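Phage terminase large subunit (Thermus phage P7426, PDB 7KS4) probably drives viral DNA into empty capsids with ATP and cuts the genome as an endonuclease, the present chain being its N-terminal ATPase domain. Local coordinates at residues A[80-85]-A[130-135]. Numbering follows the deposited sequence.
Sequences IIFGRV and SEFRGK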
ATOM      1  N   ILE A  80       6.111  -3.170  -9.212  1.00 47.92           N
ATOM      2  CA  ILE A  80       5.166  -2.162  -9.680  1.00 46.65           C
ATOM      3  C   ILE A  80       5.169  -0.970  -8.733  1.00 43.15           C
ATOM      4  O   ILE A  80       5.497   0.156  -9.125  1.00 42.32           O
ATOM      5  CB  ILE A  80       3.759  -2.763  -9.829  1.00 45.20           C
ATOM      6  CG1 ILE A  80       3.779  -3.871 -10.883  1.00 49.55           C
ATOM      7  CG2 ILE A  80       2.752  -1.679 -10.225  1.00 44.21           C
ATOM      8  CD1 ILE A  80       2.493  -4.651 -10.977  1.00 51.38           C
ATOM      9  N   ILE A  81       4.808  -1.198  -7.471  1.00 36.99           N
ATOM     10  CA  ILE A  81       4.804  -0.097  -6.514  1.00 37.21           C
ATOM     11  C   ILE A  81       6.221   0.417  -6.294  1.00 36.90           C
ATOM     12  O   ILE A  81       6.449   1.631  -6.248  1.00 35.23           O
ATOM     13  CB  ILE A  81       4.135  -0.534  -5.198  1.00 35.63           C
ATOM     14  CG1 ILE A  81       2.634  -0.726  -5.426  1.00 37.83           C
ATOM     15  CG2 ILE A  81       4.379   0.494  -4.089  1.00 35.70           C
ATOM     16  CD1 ILE A  81       1.895  -1.326  -4.237  1.00 36.36           C
ATOM     17  N   PHE A  82       7.195  -0.488  -6.168  1.00 37.10           N
ATOM     18  CA  PHE A  82       8.571  -0.053  -5.958  1.00 37.74           C
ATOM     19  C   PHE A  82       9.021   0.897  -7.060  1.00 38.68           C
ATOM     20  O   PHE A  82       9.607   1.948  -6.785  1.00 38.63           O
ATOM     21  CB  PHE A  82       9.517  -1.249  -5.878  1.00 38.01           C
ATOM     22  CG  PHE A  82      10.938  -0.859  -5.578  1.00 38.07           C
ATOM     23  CD1 PHE A  82      11.858  -0.694  -6.604  1.00 40.06           C
ATOM     24  CD2 PHE A  82      11.342  -0.620  -4.278  1.00 36.06           C
ATOM     25  CE1 PHE A  82      13.164  -0.317  -6.332  1.00 39.23           C
ATOM     26  CE2 PHE A  82      12.645  -0.247  -3.999  1.00 36.18           C
ATOM     27  CZ  PHE A  82      13.555  -0.093  -5.028  1.00 37.56           C
ATOM     28  N   GLY A  83       8.754   0.541  -8.317  1.00 40.48           N
ATOM     29  CA  GLY A  83       9.184   1.383  -9.422  1.00 42.06           C
ATOM     30  C   GLY A  83       8.516   2.745  -9.414  1.00 42.03           C
ATOM     31  O   GLY A  83       9.124   3.752  -9.783  1.00 41.88           O
ATOM     32  N   ARG A  84       7.252   2.794  -9.001  1.00 42.83           N
ATOM     33  CA  ARG A  84       6.563   4.074  -8.925  1.00 43.99           C
ATOM     34  C   ARG A  84       7.108   4.929  -7.792  1.00 40.81           C
ATOM     35  O   ARG A  84       7.217   6.153  -7.929  1.00 40.14           O
ATOM     36  CB  ARG A  84       5.070   3.848  -8.754  1.00 46.43           C
ATOM     37  CG  ARG A  84       4.467   3.150  -9.935  1.00 51.02           C
ATOM     38  CD  ARG A  84       3.000   2.967  -9.755  1.00 54.77           C
ATOM     39  NE  ARG A  84       2.445   2.118 -10.801  1.00 60.46           N
ATOM     40  CZ  ARG A  84       1.181   2.155 -11.193  1.00 65.68           C
ATOM     41  NH1 ARG A  84       0.350   3.014 -10.625  1.00 66.20           N
ATOM     42  NH2 ARG A  84       0.758   1.346 -12.153  1.00 69.90           N
ATOM     43  N   VAL A  85       7.459   4.308  -6.665  1.00 35.68           N
ATOM     44  CA  VAL A  85       8.090   5.060  -5.585  1.00 34.29           C
ATOM     45  C   VAL A  85       9.413   5.645  -6.063  1.00 34.17           C
ATOM     46  O   VAL A  85       9.732   6.805  -5.785  1.00 32.52           O
ATOM     47  CB  VAL A  85       8.273   4.167  -4.345  1.00 32.78           C
ATOM     48  CG1 VAL A  85       9.027   4.907  -3.255  1.00 31.43           C
ATOM     49  CG2 VAL A  85       6.907   3.707  -3.811  1.00 32.84           C
ATOM     50  N   SER A 130      16.578   7.301   5.065  1.00 32.86           N
ATOM     51  CA  SER A 130      15.344   6.550   4.896  1.00 33.09           C
ATOM     52  C   SER A 130      15.564   5.441   3.876  1.00 33.42           C
ATOM     53  O   SER A 130      16.341   5.590   2.931  1.00 33.36           O
ATOM     54  CB  SER A 130      14.221   7.475   4.435  1.00 31.96           C
ATOM     55  OG  SER A 130      14.142   8.613   5.264  1.00 32.12           O
ATOM     56  N   GLU A 131      14.873   4.316   4.076  1.00 33.44           N
ATOM     57  CA  GLU A 131      15.087   3.131   3.257  1.00 34.50           C
ATOM     58  C   GLU A 131      13.755   2.490   2.891  1.00 35.73           C
ATOM     59  O   GLU A 131      12.878   2.333   3.747  1.00 33.72           O
ATOM     60  CB  GLU A 131      15.960   2.104   3.986  1.00 38.53           C
ATOM     61  CG  GLU A 131      16.241   0.869   3.168  1.00 42.73           C
ATOM     62  CD  GLU A 131      17.295  -0.019   3.799  1.00 47.25           C
ATOM     63  OE1 GLU A 131      17.795   0.326   4.890  1.00 49.02           O
ATOM     64  OE2 GLU A 131      17.621  -1.061   3.201  1.00 49.77           O
ATOM     65  N   PHE A 132      13.620   2.108   1.622  1.00 37.25           N
ATOM     66  CA  PHE A 132      12.421   1.447   1.123  1.00 37.52           C
ATOM     67  C   PHE A 132      12.844   0.283   0.243  1.00 37.83           C
ATOM     68  O   PHE A 132      13.647   0.462  -0.677  1.00 39.84           O
ATOM     69  CB  PHE A 132      11.545   2.425   0.334  1.00 35.79           C
ATOM     70  CG  PHE A 132      10.235   1.848  -0.131  1.00 34.41           C
ATOM     71  CD1 PHE A 132       9.251   1.502   0.781  1.00 33.69           C
ATOM     72  CD2 PHE A 132       9.972   1.694  -1.484  1.00 33.94           C
ATOM     73  CE1 PHE A 132       8.033   0.984   0.357  1.00 32.94           C
ATOM     74  CE2 PHE A 132       8.756   1.180  -1.918  1.00 32.91           C
ATOM     75  CZ  PHE A 132       7.786   0.830  -0.996  1.00 32.31           C
ATOM     76  N   ARG A 133      12.308  -0.902   0.528  1.00 35.87           N
ATOM     77  CA  ARG A 133      12.676  -2.104  -0.202  1.00 36.75           C
ATOM     78  C   ARG A 133      11.444  -2.800  -0.745  1.00 34.86           C
ATOM     79  O   ARG A 133      10.368  -2.758  -0.143  1.00 34.29           O
ATOM     80  CB  ARG A 133      13.430  -3.098   0.670  1.00 41.50           C
ATOM     81  CG  ARG A 133      14.842  -2.696   1.002  1.00 45.52           C
ATOM     82  CD  ARG A 133      15.783  -3.861   0.776  1.00 51.61           C
ATOM     83  NE  ARG A 133      16.919  -3.817   1.681  1.00 55.48           N
ATOM     84  CZ  ARG A 133      17.983  -4.603   1.578  1.00 58.52           C
ATOM     85  NH1 ARG A 133      18.967  -4.490   2.452  1.00 61.80           N
ATOM     86  NH2 ARG A 133      18.061  -5.490   0.594  1.00 59.52           N
ATOM     87  N   GLY A 134      11.623  -3.453  -1.889  1.00 35.65           N
ATOM     88  CA  GLY A 134      10.632  -4.377  -2.404  1.00 35.46           C
ATOM     89  C   GLY A 134      10.952  -5.795  -1.961  1.00 37.19           C
ATOM     90  O   GLY A 134      12.111  -6.201  -1.922  1.00 38.57           O
ATOM     91  N   LYS A 135       9.903  -6.536  -1.613  1.00 37.96           N
ATOM     92  CA  LYS A 135      10.037  -7.900  -1.124  1.00 41.18           C
ATOM     93  C   LYS A 135       8.976  -8.776  -1.773  1.00 40.93           C
ATOM     94  O   LYS A 135       7.925  -8.295  -2.207  1.00 38.40           O
ATOM     95  CB  LYS A 135       9.909  -7.970   0.403  1.00 42.45           C
ATOM     96  CG  LYS A 135      11.044  -7.292   1.161  1.00 43.15           C
ATOM     97  CD  LYS A 135      12.362  -8.006   0.921  1.00 47.67           C
ATOM     98  CE  LYS A 135      13.473  -7.419   1.761  1.00 49.75           C
ATOM     99  NZ  LYS A 135      14.773  -8.082   1.462  1.00 52.73           N
TER
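The F82 and F132 rings meet through their CD2 atoms, 3.9 Å apart, where helix 75-92 lies on strand 126-136, the two short segments running nearly antiparallel at 154°. G134 lies across from F82, CA to CA 6.0 Å, and has no side chain to come between them. From CB, the F82 side chain runs with CG anti to the backbone N (chi1 -177°), which sends the ring obliquely over the backbone between F132 and G134. CD2 of F82 then meets N of G134 at 3.7 Å. One atom further, CE2 of F82 reaches O of F132 at 3.5 Å, so that this carbonyl oxygen sits at the ring edge, in its plane. From its CA, F132 starts toward the helix and meets V85 head-on: CE2 of F132 touches CG2 of V85 at 3.7 Å, and CD2 of F132 lies 3.8 Å from CG1 of V85. L110 of strand 109-115 also touches F82 and V85. No hydrogen bond crosses the contact, which is buried and made of apolar side chains laid partly on backbone. On the same helix, R84 contacts ADP and forms a salt bridge with E50. The contact thus joins a helix bordering the nucleotide site to the central beta-sheet of a P-loop (ASCE) ATPase fold.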